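Long-range contacts in cellulase (Xanthomonas axonopodis pv. citri, PDB 5HOS), which probably hydrolyses internal beta-1,4-glucosidic bonds of cellulose-type glucans, as an endo-beta-1,4-glucanase of glycoside hydrolase family 5: residues H115-Y120 and M157-D162; I163-W168 and P191-T196; L76-Q81 and K119-T124; T70-I75 and I111-N116. All blocks are in the same frame, centred on the assembly; numbering follows the deposited sequence.

Interaction 1. Residues H115-Y120 and M157-D162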
# COMPACT_ATOMS: atom_id res chain seq x y z
N HIS A 115 -4.38 -5.48 4.99
CA HIS A 115 -4.76 -5.80 3.62
C HIS A 115 -6.15 -6.41 3.57
O HIS A 115 -6.33 -7.55 3.17
CB HIS A 115 -3.71 -6.72 2.98
CG HIS A 115 -3.72 -6.72 1.48
ND1 HIS A 115 -2.98 -5.84 0.73
CD2 HIS A 115 -4.35 -7.53 0.59
CE1 HIS A 115 -3.16 -6.09 -0.55
NE2 HIS A 115 -3.99 -7.11 -0.66
N ASN A 116 -7.14 -5.60 3.96
CA ASN A 116 -8.46 -6.12 4.34
C ASN A 116 -9.71 -5.59 3.64
O ASN A 116 -10.81 -6.02 3.98
CB ASN A 116 -8.60 -6.03 5.85
CG ASN A 116 -8.15 -7.29 6.52
OD1 ASN A 116 -6.95 -7.56 6.59
ND2 ASN A 116 -9.10 -8.12 6.96
N TYR A 117 -9.57 -4.68 2.68
CA TYR A 117 -10.71 -4.21 1.90
C TYR A 117 -11.85 -3.65 2.78
O TYR A 117 -13.02 -3.74 2.44
CB TYR A 117 -11.21 -5.32 0.95
CG TYR A 117 -10.10 -5.91 0.12
CD1 TYR A 117 -9.72 -5.32 -1.08
CD2 TYR A 117 -9.39 -7.03 0.55
CE1 TYR A 117 -8.68 -5.84 -1.84
CE2 TYR A 117 -8.35 -7.56 -0.20
CZ TYR A 117 -8.01 -6.96 -1.41
OH TYR A 117 -6.98 -7.48 -2.16
N ALA A 118 -11.45 -3.05 3.91
CA ALA A 118 -12.35 -2.48 4.92
C ALA A 118 -13.33 -3.49 5.52
O ALA A 118 -14.43 -3.13 5.94
CB ALA A 118 -13.08 -1.25 4.37
N LYS A 119 -12.91 -4.75 5.59
CA LYS A 119 -13.69 -5.81 6.19
C LYS A 119 -12.90 -6.54 7.28
O LYS A 119 -11.67 -6.66 7.22
CB LYS A 119 -14.13 -6.81 5.12
CG LYS A 119 -15.17 -6.25 4.17
CD LYS A 119 -15.54 -7.25 3.09
CE LYS A 119 -16.86 -6.88 2.44
NZ LYS A 119 -16.86 -7.22 0.99
N TYR A 120 -13.64 -7.01 8.28
CA TYR A 120 -13.13 -7.85 9.36
C TYR A 120 -14.03 -9.07 9.42
O TYR A 120 -15.24 -8.92 9.65
CB TYR A 120 -13.15 -7.07 10.66
CG TYR A 120 -12.50 -7.75 11.84
CD1 TYR A 120 -11.14 -8.11 11.80
CD2 TYR A 120 -13.22 -8.02 13.00
CE1 TYR A 120 -10.54 -8.73 12.89
CE2 TYR A 120 -12.62 -8.62 14.09
CZ TYR A 120 -11.28 -8.98 14.03
OH TYR A 120 -10.72 -9.60 15.12
N MET A 157 -5.55 0.87 5.48
CA MET A 157 -6.41 -0.18 4.92
C MET A 157 -6.19 -0.34 3.44
O MET A 157 -6.23 0.63 2.71
CB MET A 157 -7.89 0.18 5.14
CG MET A 157 -8.89 -0.87 4.66
SD MET A 157 -8.61 -2.48 5.40
CE MET A 157 -8.72 -2.10 7.15
N ASN A 158 -6.05 -1.58 2.97
CA ASN A 158 -5.99 -1.81 1.54
C ASN A 158 -7.38 -1.75 0.90
O ASN A 158 -8.26 -2.50 1.29
CB ASN A 158 -5.41 -3.18 1.24
CG ASN A 158 -5.14 -3.36 -0.23
OD1 ASN A 158 -4.33 -2.64 -0.80
ND2 ASN A 158 -5.80 -4.34 -0.86
N GLU A 159 -7.53 -0.88 -0.10
CA GLU A 159 -8.68 -0.87 -1.01
C GLU A 159 -10.07 -1.07 -0.38
O GLU A 159 -10.75 -2.06 -0.68
CB GLU A 159 -8.45 -1.89 -2.14
CG GLU A 159 -7.21 -1.57 -2.98
CD GLU A 159 -7.09 -2.37 -4.27
OE1 GLU A 159 -7.97 -3.20 -4.56
OE2 GLU A 159 -6.10 -2.15 -5.00
N PRO A 160 -10.50 -0.14 0.49
CA PRO A 160 -11.93 -0.11 0.85
C PRO A 160 -12.77 -0.05 -0.43
O PRO A 160 -12.39 0.67 -1.35
CB PRO A 160 -12.09 1.20 1.63
CG PRO A 160 -10.71 1.64 1.99
CD PRO A 160 -9.79 1.07 0.95
N TYR A 161 -13.86 -0.82 -0.53
CA TYR A 161 -14.65 -0.79 -1.78
C TYR A 161 -16.17 -0.89 -1.73
O TYR A 161 -16.82 -0.40 -2.66
CB TYR A 161 -14.13 -1.82 -2.78
CG TYR A 161 -14.50 -3.25 -2.47
CD1 TYR A 161 -13.69 -4.04 -1.66
CD2 TYR A 161 -15.65 -3.83 -3.02
CE1 TYR A 161 -14.02 -5.36 -1.40
CE2 TYR A 161 -15.99 -5.14 -2.75
CZ TYR A 161 -15.17 -5.90 -1.95
OH TYR A 161 -15.49 -7.20 -1.68
N ASP A 162 -16.74 -1.55 -0.73
CA ASP A 162 -18.20 -1.59 -0.59
C ASP A 162 -18.66 -0.80 0.64
O ASP A 162 -19.63 -1.13 1.30
CB ASP A 162 -18.77 -3.02 -0.69
CG ASP A 162 -18.27 -3.95 0.40
OD1 ASP A 162 -17.68 -3.48 1.40
OD2 ASP A 162 -18.48 -5.17 0.24
O HOH W 1 -15.16 -2.34 1.36

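Interaction 2. Residues I163-W168 and P191-T196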
# COMPACT_ATOMS: atom_id res chain seq x y z
N ILE A 163 -17.93 0.27 0.90
CA ILE A 163 -18.29 1.26 1.89
C ILE A 163 -18.20 2.52 1.06
O ILE A 163 -17.24 2.69 0.31
CB ILE A 163 -17.35 1.27 3.12
CG1 ILE A 163 -17.63 2.50 4.00
CG2 ILE A 163 -15.87 1.24 2.72
CD1 ILE A 163 -17.06 2.39 5.39
N ASP A 164 -19.19 3.38 1.16
CA ASP A 164 -19.18 4.55 0.31
C ASP A 164 -18.12 5.52 0.81
O ASP A 164 -17.77 5.51 2.01
CB ASP A 164 -20.56 5.20 0.21
CG ASP A 164 -20.83 6.14 1.34
OD1 ASP A 164 -20.45 7.33 1.25
OD2 ASP A 164 -21.44 5.68 2.32
N PRO A 165 -17.59 6.36 -0.10
CA PRO A 165 -16.47 7.24 0.22
C PRO A 165 -16.63 8.12 1.45
O PRO A 165 -15.67 8.31 2.18
CB PRO A 165 -16.32 8.07 -1.06
CG PRO A 165 -16.74 7.13 -2.14
CD PRO A 165 -17.93 6.45 -1.54
N GLN A 166 -17.84 8.65 1.70
CA GLN A 166 -18.04 9.52 2.87
C GLN A 166 -17.99 8.73 4.19
O GLN A 166 -17.39 9.19 5.18
CB GLN A 166 -19.35 10.31 2.75
CG GLN A 166 -19.37 11.60 3.56
CD GLN A 166 -18.30 12.61 3.13
OE1 GLN A 166 -18.30 13.11 1.99
NE2 GLN A 166 -17.39 12.93 4.04
N ALA A 167 -18.60 7.54 4.21
CA ALA A 167 -18.56 6.68 5.40
C ALA A 167 -17.15 6.19 5.65
O ALA A 167 -16.72 6.09 6.80
CB ALA A 167 -19.49 5.49 5.23
N TRP A 168 -16.43 5.87 4.57
CA TRP A 168 -15.03 5.47 4.71
C TRP A 168 -14.18 6.61 5.28
O TRP A 168 -13.40 6.38 6.20
CB TRP A 168 -14.43 4.98 3.39
CG TRP A 168 -12.96 4.83 3.56
CD1 TRP A 168 -12.00 5.60 2.99
CD2 TRP A 168 -12.29 3.95 4.47
NE1 TRP A 168 -10.76 5.23 3.45
CE2 TRP A 168 -10.91 4.23 4.37
CE3 TRP A 168 -12.72 2.96 5.36
CZ2 TRP A 168 -9.95 3.53 5.11
CZ3 TRP A 168 -11.77 2.26 6.09
CH2 TRP A 168 -10.40 2.55 5.96
N PRO A 191 -6.11 5.76 2.40
CA PRO A 191 -6.73 5.50 1.11
C PRO A 191 -8.13 6.13 1.03
O PRO A 191 -8.72 6.45 2.05
CB PRO A 191 -6.87 3.99 1.12
CG PRO A 191 -7.18 3.68 2.55
CD PRO A 191 -6.47 4.72 3.39
N GLY A 192 -8.63 6.30 -0.19
CA GLY A 192 -10.06 6.54 -0.41
C GLY A 192 -10.77 5.20 -0.51
O GLY A 192 -10.17 4.16 -0.26
N ALA A 193 -12.07 5.23 -0.83
CA ALA A 193 -12.81 4.00 -1.13
C ALA A 193 -12.81 3.72 -2.64
O ALA A 193 -11.93 4.20 -3.37
CB ALA A 193 -14.20 4.06 -0.53
N LEU A 194 -13.74 2.90 -3.13
CA LEU A 194 -13.76 2.48 -4.55
C LEU A 194 -12.39 2.00 -5.02
O LEU A 194 -11.88 2.44 -6.06
CB LEU A 194 -14.28 3.61 -5.47
CG LEU A 194 -15.79 3.76 -5.64
CD1 LEU A 194 -16.07 4.91 -6.60
CD2 LEU A 194 -16.44 2.47 -6.14
N TRP A 195 -11.79 1.11 -4.22
CA TRP A 195 -10.47 0.51 -4.47
C TRP A 195 -9.34 1.53 -4.60
O TRP A 195 -8.28 1.23 -5.14
CB TRP A 195 -10.48 -0.42 -5.69
CG TRP A 195 -11.45 -1.56 -5.61
CD1 TRP A 195 -11.24 -2.78 -5.06
CD2 TRP A 195 -12.77 -1.59 -6.15
NE1 TRP A 195 -12.36 -3.58 -5.20
CE2 TRP A 195 -13.31 -2.87 -5.88
CE3 TRP A 195 -13.56 -0.66 -6.85
CZ2 TRP A 195 -14.60 -3.24 -6.25
CZ3 TRP A 195 -14.85 -1.03 -7.23
CH2 TRP A 195 -15.35 -2.31 -6.93
N THR A 196 -9.58 2.72 -4.06
CA THR A 196 -8.65 3.84 -4.04
C THR A 196 -7.86 4.06 -5.35
O THR A 196 -6.67 4.40 -5.34
CB THR A 196 -7.79 3.81 -2.73
OG1 THR A 196 -7.30 5.13 -2.44
CG2 THR A 196 -6.65 2.79 -2.74
O HOH W 2 -16.41 2.29 -2.19

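Interaction 3. Residues L76-Q81 and K119-T124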
# COMPACT_ATOMS: atom_id res chain seq x y z
N LEU A 76 -2.78 -9.70 7.16
CA LEU A 76 -4.22 -9.90 7.36
C LEU A 76 -4.63 -9.48 8.74
O LEU A 76 -4.09 -10.00 9.72
CB LEU A 76 -4.61 -11.37 7.20
CG LEU A 76 -5.11 -11.92 5.87
CD1 LEU A 76 -5.78 -13.26 6.16
CD2 LEU A 76 -6.06 -10.99 5.15
N TRP A 77 -5.60 -8.58 8.83
CA TRP A 77 -6.15 -8.12 10.11
C TRP A 77 -6.43 -9.30 11.05
O TRP A 77 -6.02 -9.30 12.21
CB TRP A 77 -7.43 -7.31 9.87
CG TRP A 77 -8.01 -6.57 11.06
CD1 TRP A 77 -7.65 -6.69 12.38
CD2 TRP A 77 -9.09 -5.64 11.03
NE1 TRP A 77 -8.43 -5.88 13.16
CE2 TRP A 77 -9.33 -5.23 12.36
CE3 TRP A 77 -9.88 -5.12 10.00
CZ2 TRP A 77 -10.32 -4.29 12.68
CZ3 TRP A 77 -10.88 -4.18 10.33
CH2 TRP A 77 -11.09 -3.79 11.66
N GLU A 78 -7.11 -10.32 10.54
CA GLU A 78 -7.57 -11.43 11.36
C GLU A 78 -6.43 -12.30 11.90
O GLU A 78 -6.59 -12.94 12.95
CB GLU A 78 -8.56 -12.30 10.59
CG GLU A 78 -9.84 -11.55 10.22
CD GLU A 78 -9.78 -10.84 8.87
OE1 GLU A 78 -8.70 -10.74 8.24
OE2 GLU A 78 -10.85 -10.36 8.44
N ARG A 79 -5.31 -12.34 11.19
CA ARG A 79 -4.11 -13.02 11.68
C ARG A 79 -3.42 -12.22 12.77
O ARG A 79 -2.92 -12.78 13.74
CB ARG A 79 -3.15 -13.31 10.53
CG ARG A 79 -3.74 -14.28 9.52
CD ARG A 79 -2.72 -14.77 8.51
NE ARG A 79 -3.30 -15.86 7.72
CZ ARG A 79 -3.30 -15.97 6.39
NH1 ARG A 79 -2.68 -15.10 5.60
NH2 ARG A 79 -3.90 -17.03 5.85
N LEU A 80 -3.37 -10.90 12.61
CA LEU A 80 -2.76 -10.03 13.62
C LEU A 80 -3.64 -9.81 14.85
O LEU A 80 -3.11 -9.68 15.96
CB LEU A 80 -2.37 -8.70 12.99
CG LEU A 80 -1.66 -7.70 13.93
CD1 LEU A 80 -0.38 -8.27 14.51
CD2 LEU A 80 -1.39 -6.42 13.17
N GLN A 81 -4.96 -9.72 14.67
CA GLN A 81 -5.90 -9.49 15.76
C GLN A 81 -7.12 -10.39 15.58
O GLN A 81 -8.11 -9.99 14.98
CB GLN A 81 -6.31 -8.02 15.83
CG GLN A 81 -7.09 -7.68 17.09
CD GLN A 81 -7.60 -6.26 17.11
OE1 GLN A 81 -7.98 -5.72 16.07
NE2 GLN A 81 -7.65 -5.66 18.29
N LYS A 119 -12.91 -4.75 5.59
CA LYS A 119 -13.69 -5.81 6.19
C LYS A 119 -12.90 -6.54 7.28
O LYS A 119 -11.67 -6.66 7.22
CB LYS A 119 -14.13 -6.81 5.12
CG LYS A 119 -15.17 -6.25 4.17
CD LYS A 119 -15.54 -7.25 3.09
CE LYS A 119 -16.86 -6.88 2.44
NZ LYS A 119 -16.86 -7.22 0.99
N TYR A 120 -13.64 -7.01 8.28
CA TYR A 120 -13.13 -7.85 9.36
C TYR A 120 -14.03 -9.07 9.42
O TYR A 120 -15.24 -8.92 9.65
CB TYR A 120 -13.15 -7.07 10.66
CG TYR A 120 -12.50 -7.75 11.84
CD1 TYR A 120 -11.14 -8.11 11.80
CD2 TYR A 120 -13.22 -8.02 13.00
CE1 TYR A 120 -10.54 -8.73 12.89
CE2 TYR A 120 -12.62 -8.62 14.09
CZ TYR A 120 -11.28 -8.98 14.03
OH TYR A 120 -10.72 -9.60 15.12
N TYR A 121 -13.46 -10.24 9.18
CA TYR A 121 -14.21 -11.50 8.98
C TYR A 121 -15.39 -11.32 8.00
O TYR A 121 -16.50 -11.80 8.25
CB TYR A 121 -14.69 -12.07 10.32
CG TYR A 121 -13.58 -12.61 11.21
CD1 TYR A 121 -13.07 -13.89 11.03
CD2 TYR A 121 -13.04 -11.83 12.24
CE1 TYR A 121 -12.06 -14.39 11.84
CE2 TYR A 121 -12.04 -12.31 13.06
CZ TYR A 121 -11.55 -13.59 12.87
OH TYR A 121 -10.55 -14.09 13.68
N GLY A 122 -15.13 -10.61 6.91
CA GLY A 122 -16.12 -10.38 5.86
C GLY A 122 -17.13 -9.27 6.06
O GLY A 122 -17.91 -8.98 5.15
N HIS A 123 -17.12 -8.61 7.23
CA HIS A 123 -18.09 -7.57 7.56
C HIS A 123 -17.42 -6.21 7.46
O HIS A 123 -16.33 -6.01 7.99
CB HIS A 123 -18.60 -7.77 8.97
CG HIS A 123 -19.34 -9.05 9.16
ND1 HIS A 123 -20.68 -9.19 8.86
CD2 HIS A 123 -18.93 -10.26 9.61
CE1 HIS A 123 -21.06 -10.42 9.11
NE2 HIS A 123 -20.01 -11.10 9.56
N THR A 124 -18.12 -5.28 6.81
CA THR A 124 -17.56 -3.99 6.49
C THR A 124 -17.51 -3.10 7.74
O THR A 124 -18.43 -3.10 8.57
CB THR A 124 -18.37 -3.33 5.35
OG1 THR A 124 -18.35 -4.19 4.21
CG2 THR A 124 -17.81 -1.99 4.96
O HOH W 3 -12.36 -10.07 6.12

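Interaction 4. Residues T70-I75 and I111-N116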
# COMPACT_ATOMS: atom_id res chain seq x y z
N THR A 70 11.93 1.02 0.31
CA THR A 70 10.63 0.77 0.94
C THR A 70 10.09 -0.61 0.58
O THR A 70 10.18 -1.03 -0.56
CB THR A 70 9.62 1.86 0.54
OG1 THR A 70 10.15 3.15 0.91
CG2 THR A 70 8.27 1.67 1.22
N VAL A 71 9.54 -1.29 1.58
CA VAL A 71 8.76 -2.51 1.40
C VAL A 71 7.36 -2.21 1.90
O VAL A 71 7.18 -1.73 3.02
CB VAL A 71 9.37 -3.69 2.20
CG1 VAL A 71 8.37 -4.83 2.38
CG2 VAL A 71 10.64 -4.17 1.51
N ARG A 72 6.36 -2.48 1.07
CA ARG A 72 4.99 -2.51 1.54
C ARG A 72 4.71 -3.95 1.90
O ARG A 72 4.91 -4.86 1.06
CB ARG A 72 3.99 -1.97 0.52
CG ARG A 72 2.54 -1.94 0.98
CD ARG A 72 1.74 -1.00 0.09
NE ARG A 72 0.31 -0.89 0.37
CZ ARG A 72 -0.67 -1.62 -0.19
NH1 ARG A 72 -0.40 -2.60 -1.06
NH2 ARG A 72 -1.93 -1.36 0.12
N LEU A 73 4.27 -4.16 3.13
CA LEU A 73 4.06 -5.49 3.68
C LEU A 73 2.58 -5.74 3.99
O LEU A 73 2.09 -5.32 5.04
CB LEU A 73 4.91 -5.66 4.93
CG LEU A 73 4.91 -7.05 5.58
CD1 LEU A 73 5.74 -8.01 4.74
CD2 LEU A 73 5.42 -6.96 7.01
N PRO A 74 1.86 -6.40 3.06
CA PRO A 74 0.50 -6.79 3.34
C PRO A 74 0.42 -7.82 4.46
O PRO A 74 1.15 -8.81 4.44
CB PRO A 74 0.04 -7.43 2.02
CG PRO A 74 0.89 -6.83 0.98
CD PRO A 74 2.23 -6.70 1.66
N ILE A 75 -0.46 -7.55 5.43
CA ILE A 75 -0.79 -8.48 6.51
C ILE A 75 -2.30 -8.58 6.61
O ILE A 75 -3.00 -7.67 6.16
CB ILE A 75 -0.16 -8.08 7.86
CG1 ILE A 75 -0.72 -6.74 8.39
CG2 ILE A 75 1.34 -7.98 7.72
CD1 ILE A 75 -1.91 -6.86 9.32
N ILE A 111 5.98 -0.29 5.14
CA ILE A 111 4.58 0.07 5.27
C ILE A 111 3.87 -1.16 5.77
O ILE A 111 3.85 -2.19 5.07
CB ILE A 111 3.96 0.50 3.92
CG1 ILE A 111 4.70 1.70 3.32
CG2 ILE A 111 2.47 0.82 4.08
CD1 ILE A 111 4.48 1.86 1.82
N VAL A 112 3.29 -1.09 6.95
CA VAL A 112 2.42 -2.15 7.44
C VAL A 112 1.06 -1.91 6.81
O VAL A 112 0.39 -0.94 7.14
CB VAL A 112 2.31 -2.16 8.98
CG1 VAL A 112 1.36 -3.27 9.43
CG2 VAL A 112 3.69 -2.35 9.61
N ASP A 113 0.67 -2.80 5.89
CA ASP A 113 -0.56 -2.67 5.10
C ASP A 113 -1.58 -3.66 5.63
O ASP A 113 -1.44 -4.87 5.41
CB ASP A 113 -0.25 -2.89 3.60
CG ASP A 113 -1.43 -3.47 2.79
OD1 ASP A 113 -2.61 -3.17 3.07
OD2 ASP A 113 -1.14 -4.24 1.84
N VAL A 114 -2.60 -3.15 6.32
CA VAL A 114 -3.70 -3.99 6.78
C VAL A 114 -4.53 -4.27 5.52
O VAL A 114 -5.26 -3.40 5.05
CB VAL A 114 -4.53 -3.29 7.87
CG1 VAL A 114 -5.70 -4.15 8.31
CG2 VAL A 114 -3.64 -2.94 9.07
N HIS A 115 -4.38 -5.48 4.99
CA HIS A 115 -4.76 -5.80 3.62
C HIS A 115 -6.15 -6.41 3.57
O HIS A 115 -6.33 -7.55 3.17
CB HIS A 115 -3.71 -6.72 2.98
CG HIS A 115 -3.72 -6.72 1.48
ND1 HIS A 115 -2.98 -5.84 0.73
CD2 HIS A 115 -4.35 -7.53 0.59
CE1 HIS A 115 -3.16 -6.09 -0.55
NE2 HIS A 115 -3.99 -7.11 -0.66
N ASN A 116 -7.14 -5.60 3.96
CA ASN A 116 -8.46 -6.12 4.34
C ASN A 116 -9.71 -5.59 3.64
O ASN A 116 -10.81 -6.02 3.98
CB ASN A 116 -8.60 -6.03 5.85
CG ASN A 116 -8.15 -7.29 6.52
OD1 ASN A 116 -6.95 -7.56 6.59
ND2 ASN A 116 -9.10 -8.12 6.96

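Interaction 1. Residues H115-Y120 and M157-D162
H115 and N158 lie flat against each other where two loops leave neighbouring strands of the (beta/alpha)8 barrel. N158-E159-P160 matches the Asn-Glu-Pro sequence that in family 5 glycoside hydrolases carries the general acid/base, so this contact probably shapes one wall of the active site. The evidence for stacking is geometric: the imidazole and amide planes are 12° apart, with N158 ND2 3.2 Å from H115 CE1, near the ring rim. N158 CB adds a CH-pi contact over the same ring. Both side chains place CG anti to the backbone N (chi1 -159° in H115, -171° in N158) and run alongside each other. Their polar ends are held by others, H115 ND1 by D113 and N158 OD1 by R72. The Y117 ring stands steeply to the amide, its CE1 3.4 Å from N158 ND2.

Bonds from backbone N-H groups are weak. Y117 N gives N158 O a bent one of 2.9 Å, and A118 N makes another to M157 SD. Both donors belong to the type I' turn N116-K119, closed further by N116 ND2, which donates to K119 O.

Apolar packing follows beside them: A118 CB rests 3.8 Å from P160 CB, and Y117 CB meets the edge of the Y161 ring at CE1.

Solvent and charge close the outer end. One water joins Y117 O to Y161 N, D162 N and D162 OD1. K119 crosses D162 at about a right angle, and its NZ forms a salt bridge of 2.7 Å with D162 OD2 on the syn side of the carboxylate, tilted out of its plane, plus a weak bond to Y161 OH.

Interaction 2. Residues I163-W168 and P191-T196
W168 and P191 cross at about a right angle, the indole presenting its N-H edge to the proline's backbone carbonyl. The bond from W168 NE1 to P191 O is 2.8 Å long, with an N-H...O angle of 157°. The acceptor lies almost in the indole plane, whereas the donor stands 47° above the carbonyl plane, so the ring is well aligned for the bond and the carbonyl is not using a lone-pair direction. This gives the buried indole N-H a partner at the very start of segment 191-196. The torsion behind it is chi1 170°, which sets W168 CG opposite the backbone N and sends the indole towards P191. The six-membered ring touches the pyrrolidine, with W168 CZ2 3.8 Å from P191 CG.

A193 supplies the second point of contact. Its methyl points at the start of the helix, and its CB touches three groups there: I163 O at 3.4 Å, and W168 CB and P165 CA, both at 4.0 Å. Beside it a water bridges the two backbones, donating to I163 O and accepting from L194 N.

The helix start that receives the methyl is ordered by D164, the N-cap residue, whose OD1 accepts from Q166 N at 3.0 Å from above the carboxylate plane.

In the barrel, helix 165-181 is the helix of the beta-alpha-beta crossover between strands 152-155 and 188-191. The contact therefore ties the N-terminal end of that helix to the loop leaving the strand that follows it. W168 also packs on M157 and P160 after the preceding strand, while P165 touches N210 and A213 of helix 210-213, and N210 OD1 accepts from A193 N.

Interaction 3. Residues L76-Q81 and K119-T124
W77 and Y120 bring the short helix 77-80 against a tight beta-hairpin, strands 119-120 and 123-124 joined by a type I' turn from Y120 to H123. Both elements belong to the loops that follow barrel strands 70-75 and 109-114. The rings meet obliquely, their planes 38° apart. Y120 CD1 lies over the indole, 3.3 Å from W77 CD2, and Y120 CB adds a CH-pi contact to the six-membered ring. At its far end Y120 OH donates to Q81 O, 2.6 Å away and close to the plane of the tyrosine ring, so the ring is fixed at both ends.

E78 serves the next residue of the hairpin. Its CG sits over the centre of the Y121 ring, 3.6 Å from the centroid, with the carboxylate turned steeply to the ring plane. A bend at chi2 (90°) carries the carboxylate to the turn, where Y121 N donates to E78 OE2 at 2.7 Å through the anti lone pair. The same oxygen takes a bond from a water that in turn accepts from G122 N, so the carboxylate reaches two successive amides of the turn, one directly and one through solvent.

Further out, N116 ND2 donates to E78 OE1, and Y121 OH is bonded to P82 O. The hairpin pair Y120 and H123 exchange backbone bonds in both directions. Q81 NE2 is bonded to G86 O and D137, which steadies the amide whose OE1 accepts from W77 NE1 at 2.9 Å and 172°, in the carbonyl plane and within the indole plane.

Interaction 4. Residues T70-I75 and I111-N116
R72 and D113 meet inside the (beta/alpha)8 barrel, where the parallel neighbours 70-75 and 111-114 carry polar side chains towards what is probably the floor of the catalytic cleft. The strands are bonded in strict parallel alternation: I111 N to V71 O, L73 N to I111 O, D113 N to L73 O, I75 N to D113 O and, last, H115 N to I75 O at 2.8 Å. Their axes cross at -29°, and the chain passes from one to the other through helix 90-105, a beta-alpha-beta crossover.

On the inner face, with I111 and P74, the guanidinium of R72 lies over the carboxylate of D113, the two planes 12° apart. D113 OD2 is 3.3 Å from R72 CZ and well off the guanidinium plane, so the salt bridge to NH1 rests on charge, without an N-H aimed at the oxygen. The N-H groups of R72 go instead to N33, N158, E227 and E271, a network that probably fixes the rotation of the guanidinium, keeping it nearly parallel to the carboxylate. P74 packs beside D113, its CG 3.4 Å from D113 OD2, and its CB meets H115 ND1 at 3.6 Å.

L73, I75, V112 and V114 point to the outer face, where the first three pack on helix 90-105. I75 has chi1 65°, with CG1 between the backbone N and carbonyl carbon, and this sends CG1 to within 4.2 Å of V112 CG1. I75 CD1 separately meets V114 CG2 at 4.3 Å.

From the loop just past the strand end, H115 engages the same carboxylate: D113 OD2 accepts on its syn lone pair, 2.7 Å from H115 ND1, and lies close to the imidazole plane.

Overall arrangement
Interactions 4, 1 and 3 branch from one stretch of chain: H115 and N116 end the strand pair of interaction 4 and open interaction 1, and K119 and Y120 pass into interaction 3. N116 joins them directly, with OD1 2.8 Å from W77 N. R72 NH2 lies 2.9 Å from N158 OD1, connecting the barrel interior of interaction 4 to the Asn-Glu-Pro loop of interaction 1. Interaction 2 lies beside that loop, W195 N 3.0 Å from P160 O and W195 CD1 3.3 Å from OE1 of E159, the probable acid/base; nearest atoms of interactions 2 and 4 are about 7 Å apart. Interaction 3 lies farther out, its centre about 9 Å from that of interaction 1.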